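NtrC family transcriptional regulator (Clostridium acetobutylicum ATCC 824, PDB 2Q5C) probably binds DNA and ATP to regulate transcription with sigma-54, the present chain being its N-terminal PrpR_N-type region, of the propionate catabolism activator family. Local coordinates at residues Ser4-Glu14 with Phe29-Ser37; Asn95-Ser105 with Gly117-Ser127. All coordinates share one frame; numbering follows the deposited sequence. Where two conformers were deposited one is given.

Contact 1 (Ser4-Glu14 with Phe29-Ser37); sequences SLKIALISQNE and FIPITKTAS. With SO4 (sulfate ion), chain F; SO4 (sulfate ion), chain D.
The carbonyl oxygen of Ile32 is gripped twice from strand 6-11: Leu9 N donates a hydrogen bond to Ile32 O (2.8 Å), and Ala8 adds a CA-H...O contact, its CA 3.2 Å from Ile32 O. Similar pairs recur along the parallel strands 6-11 and 30-35, which helix 14-27 links into a beta-alpha-beta unit. Phe29 holds CG between its backbone N and carbonyl carbon (chi1 65°), laying the ring flat against Ile7; the terminal methyl, Ile7 CD1, stands over the ring centre, 3.9 Å from the centroid, a CH-pi contact. Among the residues of the other face, small Ala8 lets Ile32 pack close. Lys6 lends its aliphatic stem, with Lys6 CG 3.8 Å from Ile30 CD1, while its NZ goes on to the carbonyl of Glu51. Near the strand ends a water joins Glu14 OE2 and Thr35 OG1, and Thr35 N points almost straight at O1 of a sulfate (2.9 Å), probably from the crystallisation liquor. Strand 30-35 is outermost in the four-stranded sheet, and 54-58 flanks 6-11 on its other edge. Helices 14-27 and 170-187 cover the Ile7 and Phe29 face, helix 38-48 that of Ile10.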
loop_
_atom_site.group_PDB
_atom_site.type_symbol
_atom_site.label_atom_id
_atom_site.label_comp_id
_atom_site.label_asym_id
_atom_site.label_seq_id
_atom_site.Cartn_x
_atom_site.Cartn_y
_atom_site.Cartn_z
ATOM N N SER A 4 -19.518 -4.175 20.350
ATOM C CA SER A 4 -18.622 -4.810 19.377
ATOM C C SER A 4 -17.818 -3.763 18.621
ATOM O O SER A 4 -18.356 -2.739 18.197
ATOM C CB SER A 4 -19.443 -5.553 18.336
ATOM O OG SER A 4 -20.296 -6.508 18.900
ATOM N N LEU A 5 -16.529 -4.026 18.462
ATOM C CA LEU A 5 -15.713 -3.163 17.608
ATOM C C LEU A 5 -15.709 -3.672 16.184
ATOM O O LEU A 5 -15.704 -4.871 15.946
ATOM C CB LEU A 5 -14.287 -3.083 18.140
ATOM C CG LEU A 5 -14.153 -2.527 19.571
ATOM C CD1 LEU A 5 -12.698 -2.538 20.055
ATOM C CD2 LEU A 5 -14.764 -1.138 19.670
ATOM N N LYS A 6 -15.683 -2.726 15.259
ATOM C CA LYS A 6 -15.696 -3.034 13.822
ATOM C C LYS A 6 -14.572 -2.284 13.146
ATOM O O LYS A 6 -14.453 -1.060 13.298
ATOM C CB LYS A 6 -17.015 -2.611 13.207
ATOM C CG LYS A 6 -18.242 -3.297 13.848
ATOM C CD LYS A 6 -19.549 -2.851 13.206
ATOM C CE LYS A 6 -19.656 -3.236 11.743
ATOM N NZ LYS A 6 -20.984 -2.793 11.199
ATOM N N ILE A 7 -13.708 -3.012 12.443
ATOM C CA ILE A 7 -12.585 -2.392 11.742
ATOM C C ILE A 7 -12.574 -2.859 10.313
ATOM O O ILE A 7 -12.626 -4.081 10.042
ATOM C CB ILE A 7 -11.226 -2.705 12.407
ATOM C CG1 ILE A 7 -11.257 -2.376 13.901
ATOM C CG2 ILE A 7 -10.073 -1.961 11.687
ATOM C CD1 ILE A 7 -9.954 -2.715 14.609
ATOM N N ALA A 8 -12.489 -1.900 9.402
ATOM C CA ALA A 8 -12.382 -2.185 7.968
ATOM C C ALA A 8 -10.955 -2.124 7.491
ATOM O O ALA A 8 -10.248 -1.175 7.786
ATOM C CB ALA A 8 -13.204 -1.229 7.144
ATOM N N LEU A 9 -10.540 -3.124 6.720
ATOM C CA LEU A 9 -9.278 -3.091 5.977
ATOM C C LEU A 9 -9.609 -2.896 4.528
ATOM O O LEU A 9 -10.391 -3.666 3.970
ATOM C CB LEU A 9 -8.487 -4.406 6.178
ATOM C CG LEU A 9 -7.270 -4.515 5.242
ATOM C CD1 LEU A 9 -6.195 -3.531 5.649
ATOM C CD2 LEU A 9 -6.703 -5.926 5.355
ATOM N N ILE A 10 -9.027 -1.870 3.894
ATOM C CA ILE A 10 -9.269 -1.588 2.478
ATOM C C ILE A 10 -7.907 -1.700 1.801
ATOM O O ILE A 10 -6.973 -0.960 2.141
ATOM C CB ILE A 10 -9.893 -0.193 2.250
ATOM C CG1 ILE A 10 -11.182 -0.088 3.076
ATOM C CG2 ILE A 10 -10.139 0.006 0.737
ATOM C CD1 ILE A 10 -11.891 1.291 2.995
ATOM N N SER A 11 -7.773 -2.676 0.907
ATOM C CA SER A 11 -6.461 -3.028 0.371
ATOM C C SER A 11 -6.704 -3.759 -0.935
ATOM O O SER A 11 -7.795 -4.245 -1.168
ATOM C CB SER A 11 -5.792 -3.975 1.378
ATOM O OG SER A 11 -4.552 -4.490 0.895
ATOM N N GLN A 12 -5.679 -3.856 -1.765
ATOM C CA GLN A 12 -5.740 -4.744 -2.932
ATOM C C GLN A 12 -4.861 -5.975 -2.726
ATOM O O GLN A 12 -4.731 -6.795 -3.647
ATOM C CB GLN A 12 -5.309 -4.005 -4.193
ATOM C CG GLN A 12 -6.207 -2.859 -4.564
ATOM C CD GLN A 12 -5.767 -2.228 -5.843
ATOM O OE1 GLN A 12 -4.737 -1.533 -5.898
ATOM N NE2 GLN A 12 -6.515 -2.487 -6.891
ATOM N N ASN A 13 -4.282 -6.123 -1.538
ATOM C CA ASN A 13 -3.330 -7.193 -1.257
ATOM C C ASN A 13 -4.106 -8.400 -0.732
ATOM O O ASN A 13 -4.619 -8.375 0.392
ATOM C CB ASN A 13 -2.313 -6.697 -0.231
ATOM C CG ASN A 13 -1.105 -7.566 -0.145
ATOM O OD1 ASN A 13 -1.136 -8.610 0.493
ATOM N ND2 ASN A 13 -0.011 -7.143 -0.809
ATOM N N GLU A 14 -4.199 -9.450 -1.544
ATOM C CA GLU A 14 -4.980 -10.632 -1.182
ATOM C C GLU A 14 -4.488 -11.296 0.094
ATOM O O GLU A 14 -5.293 -11.803 0.883
ATOM C CB GLU A 14 -5.029 -11.641 -2.335
ATOM C CG GLU A 14 -5.713 -11.098 -3.595
ATOM C CD GLU A 14 -7.171 -10.657 -3.380
ATOM O OE1 GLU A 14 -7.928 -11.361 -2.668
ATOM O OE2 GLU A 14 -7.577 -9.604 -3.934
ATOM N N PHE A 29 -12.591 -8.421 17.241
ATOM C CA PHE A 29 -13.339 -7.354 16.564
ATOM C C PHE A 29 -13.957 -7.946 15.304
ATOM O O PHE A 29 -13.538 -9.014 14.849
ATOM C CB PHE A 29 -12.484 -6.107 16.248
ATOM C CG PHE A 29 -11.377 -6.355 15.259
ATOM C CD1 PHE A 29 -11.629 -6.262 13.894
ATOM C CD2 PHE A 29 -10.090 -6.680 15.696
ATOM C CE1 PHE A 29 -10.601 -6.478 12.962
ATOM C CE2 PHE A 29 -9.052 -6.906 14.775
ATOM C CZ PHE A 29 -9.307 -6.808 13.415
ATOM N N ILE A 30 -14.967 -7.276 14.762
ATOM C CA ILE A 30 -15.639 -7.707 13.548
ATOM C C ILE A 30 -14.842 -7.150 12.390
ATOM O O ILE A 30 -14.688 -5.938 12.294
ATOM C CB ILE A 30 -17.099 -7.176 13.485
ATOM C CG1 ILE A 30 -17.898 -7.640 14.716
ATOM C CG2 ILE A 30 -17.749 -7.605 12.179
ATOM C CD1 ILE A 30 -19.161 -6.850 14.944
ATOM N N PRO A 31 -14.359 -8.007 11.477
ATOM C CA PRO A 31 -13.630 -7.517 10.314
ATOM C C PRO A 31 -14.537 -7.176 9.158
ATOM O O PRO A 31 -15.533 -7.870 8.890
ATOM C CB PRO A 31 -12.781 -8.721 9.917
ATOM C CG PRO A 31 -13.661 -9.925 10.280
ATOM C CD PRO A 31 -14.453 -9.492 11.484
ATOM N N ILE A 32 -14.162 -6.136 8.430
ATOM C CA ILE A 32 -14.753 -5.797 7.149
ATOM C C ILE A 32 -13.574 -5.711 6.202
ATOM O O ILE A 32 -12.571 -5.084 6.547
ATOM C CB ILE A 32 -15.515 -4.445 7.191
ATOM C CG1 ILE A 32 -16.724 -4.540 8.141
ATOM C CG2 ILE A 32 -15.997 -4.079 5.799
ATOM C CD1 ILE A 32 -16.441 -4.229 9.623
ATOM N N THR A 33 -13.629 -6.355 5.050
ATOM C CA THR A 33 -12.567 -6.217 4.041
ATOM C C THR A 33 -13.160 -5.724 2.738
ATOM O O THR A 33 -14.272 -6.132 2.362
ATOM C CB THR A 33 -11.800 -7.522 3.798
ATOM O OG1 THR A 33 -12.726 -8.529 3.384
ATOM C CG2 THR A 33 -11.079 -7.988 5.050
ATOM N N LYS A 34 -12.447 -4.822 2.070
ATOM C CA LYS A 34 -12.883 -4.290 0.778
ATOM C C LYS A 34 -11.664 -4.158 -0.106
ATOM O O LYS A 34 -10.584 -3.747 0.337
ATOM C CB LYS A 34 -13.557 -2.910 0.915
ATOM C CG LYS A 34 -14.776 -2.897 1.854
ATOM C CD LYS A 34 -16.007 -3.592 1.222
ATOM C CE LYS A 34 -17.195 -3.561 2.177
ATOM N NZ LYS A 34 -18.326 -4.485 1.775
ATOM N N THR A 35 -11.828 -4.500 -1.380
ATOM C CA THR A 35 -10.728 -4.489 -2.311
ATOM C C THR A 35 -10.791 -3.210 -3.116
ATOM O O THR A 35 -11.683 -3.046 -3.976
ATOM C CB THR A 35 -10.808 -5.733 -3.239
ATOM O OG1 THR A 35 -10.753 -6.907 -2.422
ATOM C CG2 THR A 35 -9.653 -5.755 -4.243
ATOM N N ALA A 36 -9.876 -2.292 -2.823
ATOM C CA ALA A 36 -9.891 -0.988 -3.494
ATOM C C ALA A 36 -8.624 -0.220 -3.200
ATOM O O ALA A 36 -7.914 -0.540 -2.256
ATOM C CB ALA A 36 -11.105 -0.169 -3.007
ATOM N N SER A 37 -8.379 0.838 -3.992
ATOM C CA SER A 37 -7.280 1.765 -3.709
ATOM C C SER A 37 -7.673 3.209 -4.049
ATOM O O SER A 37 -8.658 3.453 -4.779
ATOM C CB SER A 37 -6.019 1.397 -4.520
ATOM O OG SER A 37 -6.245 1.661 -5.902
HETATM S S SO4 F . -14.779 -6.617 -2.138
HETATM O O1 SO4 F . -14.540 -5.173 -2.174
HETATM O O2 SO4 F . -14.989 -7.105 -3.502
HETATM O O3 SO4 F . -13.627 -7.320 -1.583
HETATM O O4 SO4 F . -15.974 -6.876 -1.330
HETATM S S SO4 D . -21.414 -2.604 2.996
HETATM O O1 SO4 D . -20.866 -1.982 1.786
HETATM O O2 SO4 D . -22.657 -3.274 2.613
HETATM O O3 SO4 D . -20.458 -3.550 3.527
HETATM O O4 SO4 D . -21.686 -1.573 4.004
HETATM O O HOH W 1 -10.052 -9.273 -3.209
#

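Contact 2 (Asn95-Ser105 with Gly117-Ser127); sequences NELALIAYKHS and GVKIKEFLFSS
Lys103 N donates to Phe125 O at 2.7 Å, the shortest of eight backbone hydrogen bonds that zip the parallel strands 96-102 and 119-125 together. With helix 109-116 between them, the strands form a beta-alpha-beta unit of an alpha/beta domain whose four parallel strands run in the order 2-1-3-4. At the other end Lys119 N reaches Asn95 O (2.8 Å), just after Gly117 has turned the chain out of the helix with a positive phi of 66°, a conformation glycine adopts easily. Two polar side-chain pairs lie at the ends of the contact. Glu96 and Lys119 run side by side, and Lys119 NZ meets Glu96 OE2 from above the carboxylate plane at 3.3 Å, a rather long salt bridge. Past the strand end, Ser105 OG turns back to the carboxylate of Glu122, giving a weak hydrogen bond to OE1.

Inward the pairing is apolar. Ala98 is small enough for the Phe123 ring to swing across it, CE2 of Phe123 coming to 3.5 Å from Ala98 CB, while Ile100 lays its CG1 branch near Phe123 CB and its CG2 methyl against Phe125. Leu134 of helix 131-140 touches Ile100 and both phenylalanines, so Ile100, Phe123 and Phe125 pack against that helix. Across the sheet, Leu99 CB meets Ile120 CG2 at 3.7 Å, and Ala101 packs on the CD2 methyl of Leu124.

At the far end two aromatic rings meet. Tyr102 holds CG anti to its backbone N (chi1 -174°), and its hydroxyl is hydrogen-bonded to Asp63, which also forms a salt bridge with Lys103. The ring presents an edge to the face of Phe125 in an edge-to-face pair with planes at 60°, Tyr102 CD1 sitting toward the rim of that face, 3.7 Å from Phe125 CE1.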
loop_
_atom_site.group_PDB
_atom_site.type_symbol
_atom_site.label_atom_id
_atom_site.label_comp_id
_atom_site.label_asym_id
_atom_site.label_seq_id
_atom_site.Cartn_x
_atom_site.Cartn_y
_atom_site.Cartn_z
ATOM N N ASN A 95 18.188 -6.154 -14.515
ATOM C CA ASN A 95 18.815 -5.373 -13.432
ATOM C C ASN A 95 18.484 -3.885 -13.386
ATOM O O ASN A 95 18.827 -3.218 -12.405
ATOM C CB ASN A 95 20.340 -5.590 -13.366
ATOM C CG ASN A 95 20.996 -5.574 -14.729
ATOM O OD1 ASN A 95 20.803 -4.654 -15.524
ATOM N ND2 ASN A 95 21.796 -6.601 -15.002
ATOM N N GLU A 96 17.832 -3.364 -14.427
ATOM C CA GLU A 96 17.498 -1.942 -14.459
ATOM C C GLU A 96 16.013 -1.757 -14.184
ATOM O O GLU A 96 15.181 -2.250 -14.906
ATOM C CB GLU A 96 17.916 -1.247 -15.771
ATOM C CG GLU A 96 17.434 0.208 -15.770
ATOM C CD GLU A 96 18.088 1.131 -16.809
ATOM O OE1 GLU A 96 18.367 0.678 -17.945
ATOM O OE2 GLU A 96 18.302 2.324 -16.468
ATOM N N LEU A 97 15.713 -1.042 -13.100
ATOM C CA LEU A 97 14.337 -0.961 -12.607
ATOM C C LEU A 97 13.917 0.466 -12.347
ATOM O O LEU A 97 14.755 1.304 -12.047
ATOM C CB LEU A 97 14.241 -1.714 -11.259
ATOM C CG LEU A 97 15.028 -3.008 -11.054
ATOM C CD1 LEU A 97 14.900 -3.504 -9.620
ATOM C CD2 LEU A 97 14.541 -4.067 -12.003
ATOM N N ALA A 98 12.612 0.715 -12.411
ATOM C CA ALA A 98 12.041 1.966 -11.903
ATOM C C ALA A 98 11.412 1.662 -10.558
ATOM O O ALA A 98 10.616 0.732 -10.468
ATOM C CB ALA A 98 10.974 2.516 -12.841
ATOM N N LEU A 99 11.770 2.437 -9.547
ATOM C CA LEU A 99 11.121 2.310 -8.239
ATOM C C LEU A 99 10.238 3.525 -8.090
ATOM O O LEU A 99 10.732 4.664 -8.106
ATOM C CB LEU A 99 12.199 2.289 -7.168
ATOM C CG LEU A 99 11.716 2.207 -5.714
ATOM C CD1 LEU A 99 10.953 0.918 -5.470
ATOM C CD2 LEU A 99 12.955 2.280 -4.851
ATOM N N ILE A 100 8.933 3.295 -7.943
ATOM C CA ILE A 100 7.979 4.392 -7.913
ATOM C C ILE A 100 7.397 4.497 -6.514
ATOM O O ILE A 100 6.823 3.526 -5.994
ATOM C CB ILE A 100 6.871 4.243 -8.985
ATOM C CG1 ILE A 100 7.519 4.235 -10.388
ATOM C CG2 ILE A 100 5.817 5.368 -8.847
ATOM C CD1 ILE A 100 6.577 4.114 -11.546
ATOM N N ALA A 101 7.575 5.649 -5.891
ATOM C CA ALA A 101 7.077 5.830 -4.526
ATOM C C ALA A 101 6.120 7.004 -4.441
ATOM O O ALA A 101 6.207 7.945 -5.222
ATOM C CB ALA A 101 8.212 6.043 -3.574
ATOM N N TYR A 102 5.209 6.939 -3.475
ATOM C CA TYR A 102 4.280 8.023 -3.184
ATOM C C TYR A 102 4.944 9.075 -2.314
ATOM O O TYR A 102 5.351 8.775 -1.193
ATOM C CB TYR A 102 3.070 7.474 -2.425
ATOM C CG TYR A 102 1.956 8.480 -2.184
ATOM C CD1 TYR A 102 1.307 9.073 -3.254
ATOM C CD2 TYR A 102 1.524 8.792 -0.883
ATOM C CE1 TYR A 102 0.268 9.962 -3.073
ATOM C CE2 TYR A 102 0.469 9.719 -0.694
ATOM C CZ TYR A 102 -0.144 10.278 -1.805
ATOM O OH TYR A 102 -1.213 11.171 -1.724
ATOM N N LYS A 103 5.037 10.295 -2.852
ATOM C CA LYS A 103 5.565 11.497 -2.163
ATOM C C LYS A 103 7.045 11.478 -1.782
ATOM O O LYS A 103 7.778 12.413 -2.131
ATOM C CB LYS A 103 4.658 11.937 -0.991
ATOM C CG LYS A 103 3.293 12.375 -1.463
ATOM C CD LYS A 103 2.399 12.955 -0.363
ATOM C CE LYS A 103 1.079 13.425 -0.948
ATOM N NZ LYS A 103 0.094 13.959 0.065
ATOM N N HIS A 104 7.480 10.430 -1.089
ATOM C CA HIS A 104 8.827 10.366 -0.531
ATOM C C HIS A 104 9.411 8.949 -0.663
ATOM O O HIS A 104 8.680 7.951 -0.602
ATOM C CB HIS A 104 8.820 10.794 0.955
ATOM C CG HIS A 104 8.270 12.173 1.198
ATOM N ND1 HIS A 104 8.889 13.317 0.735
ATOM C CD2 HIS A 104 7.169 12.590 1.871
ATOM C CE1 HIS A 104 8.187 14.377 1.103
ATOM N NE2 HIS A 104 7.138 13.963 1.794
ATOM N N SER A 105 10.729 8.872 -0.816
ATOM C CA SER A 105 11.438 7.594 -0.780
ATOM C C SER A 105 11.229 6.876 0.552
ATOM O O SER A 105 11.167 7.516 1.603
ATOM C CB SER A 105 12.940 7.828 -0.945
ATOM O OG SER A 105 13.191 8.659 -2.069
ATOM N N GLY A 117 22.777 -4.996 -6.206
ATOM C CA GLY A 117 23.466 -5.050 -7.491
ATOM C C GLY A 117 22.543 -4.764 -8.656
ATOM O O GLY A 117 22.569 -5.456 -9.687
ATOM N N VAL A 118 21.714 -3.741 -8.486
ATOM C CA VAL A 118 20.773 -3.281 -9.509
ATOM C C VAL A 118 20.975 -1.811 -9.840
ATOM O O VAL A 118 21.705 -1.100 -9.133
ATOM C CB VAL A 118 19.302 -3.504 -9.059
ATOM C CG1 VAL A 118 18.999 -4.972 -8.974
ATOM C CG2 VAL A 118 19.028 -2.824 -7.723
ATOM N N LYS A 119 20.374 -1.370 -10.940
ATOM C CA LYS A 119 20.326 0.037 -11.274
ATOM C C LYS A 119 18.884 0.457 -11.082
ATOM O O LYS A 119 17.962 -0.218 -11.553
ATOM C CB LYS A 119 20.766 0.265 -12.732
ATOM C CG LYS A 119 20.975 1.734 -13.075
ATOM C CD LYS A 119 21.626 1.893 -14.444
ATOM C CE LYS A 119 21.691 3.371 -14.829
ATOM N NZ LYS A 119 21.337 3.562 -16.275
ATOM N N ILE A 120 18.697 1.541 -10.349
ATOM C CA ILE A 120 17.361 1.992 -10.010
ATOM C C ILE A 120 17.205 3.442 -10.390
ATOM O O ILE A 120 18.055 4.275 -10.032
ATOM C CB ILE A 120 17.115 1.830 -8.490
ATOM C CG1 ILE A 120 16.998 0.347 -8.140
ATOM C CG2 ILE A 120 15.834 2.539 -8.044
ATOM C CD1 ILE A 120 17.071 0.064 -6.696
ATOM N N LYS A 121 16.139 3.740 -11.120
ATOM C CA LYS A 121 15.708 5.123 -11.315
ATOM C C LYS A 121 14.470 5.315 -10.463
ATOM O O LYS A 121 13.513 4.565 -10.578
ATOM C CB LYS A 121 15.415 5.428 -12.776
ATOM C CG LYS A 121 15.157 6.912 -13.036
ATOM C CD LYS A 121 15.518 7.309 -14.479
ATOM C CE LYS A 121 15.438 8.827 -14.713
ATOM N NZ LYS A 121 16.206 9.636 -13.719
ATOM N N GLU A 122 14.514 6.308 -9.589
ATOM C CA GLU A 122 13.410 6.568 -8.671
ATOM C C GLU A 122 12.491 7.632 -9.254
ATOM O O GLU A 122 12.953 8.652 -9.800
ATOM C CB GLU A 122 13.996 7.016 -7.341
ATOM C CG GLU A 122 12.948 7.372 -6.286
ATOM C CD GLU A 122 13.592 7.930 -5.040
ATOM O OE1 GLU A 122 14.223 7.145 -4.294
ATOM O OE2 GLU A 122 13.501 9.156 -4.819
ATOM N N PHE A 123 11.190 7.383 -9.156
ATOM C CA PHE A 123 10.168 8.326 -9.588
ATOM C C PHE A 123 9.216 8.523 -8.431
ATOM O O PHE A 123 8.849 7.556 -7.766
ATOM C CB PHE A 123 9.373 7.774 -10.774
ATOM C CG PHE A 123 10.209 7.430 -12.001
ATOM C CD1 PHE A 123 10.220 8.272 -13.108
ATOM C CD2 PHE A 123 10.951 6.252 -12.051
ATOM C CE1 PHE A 123 10.969 7.934 -14.257
ATOM C CE2 PHE A 123 11.708 5.918 -13.188
ATOM C CZ PHE A 123 11.716 6.766 -14.289
ATOM N N LEU A 124 8.828 9.762 -8.178
ATOM C CA LEU A 124 7.863 10.077 -7.110
ATOM C C LEU A 124 6.542 10.560 -7.695
ATOM O O LEU A 124 6.530 11.236 -8.724
ATOM C CB LEU A 124 8.438 11.122 -6.151
ATOM C CG LEU A 124 9.730 10.765 -5.405
ATOM C CD1 LEU A 124 10.192 11.909 -4.520
ATOM C CD2 LEU A 124 9.574 9.473 -4.581
ATOM N N PHE A 125 5.419 10.203 -7.073
ATOM C CA PHE A 125 4.106 10.695 -7.490
ATOM C C PHE A 125 3.359 11.171 -6.254
ATOM O O PHE A 125 3.632 10.705 -5.145
ATOM C CB PHE A 125 3.299 9.682 -8.322
ATOM C CG PHE A 125 2.671 8.549 -7.521
ATOM C CD1 PHE A 125 1.296 8.512 -7.275
ATOM C CD2 PHE A 125 3.454 7.502 -7.045
ATOM C CE1 PHE A 125 0.718 7.459 -6.555
ATOM C CE2 PHE A 125 2.871 6.440 -6.299
ATOM C CZ PHE A 125 1.521 6.424 -6.057
ATOM N N SER A 126 2.468 12.138 -6.447
ATOM C CA SER A 126 1.726 12.731 -5.333
ATOM C C SER A 126 0.225 12.610 -5.457
ATOM O O SER A 126 -0.500 12.994 -4.526
ATOM C CB SER A 126 2.102 14.207 -5.156
ATOM O OG SER A 126 3.394 14.304 -4.579
ATOM N N SER A 127 -0.252 12.093 -6.584
ATOM C CA SER A 127 -1.682 11.935 -6.803
ATOM C C SER A 127 -1.966 10.810 -7.774
ATOM O O SER A 127 -1.137 10.487 -8.637
ATOM C CB SER A 127 -2.294 13.241 -7.324
ATOM O OG SER A 127 -1.857 13.493 -8.644
#

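From the N terminus, the chain runs through strand 6-11 and helix 14-27 and returns on 30-35, where contact 1 closes the first loop. It then completes a four-stranded sheet before entering a second one, in which strand 96-102, helix 109-116 and strand 119-125 close contact 2 in the same way. The two loops follow in series, neither nesting nor crossing, and lie on opposite sides of the chain's centre, their own centres about 28 Å apart. Cross-ties join the halves: Gln12 and Ser37 of contact 1 reach Thr151, Tyr102 and Lys103 of contact 2 reach Asp63, and the last helix, 170-187, packs back on the first sheet.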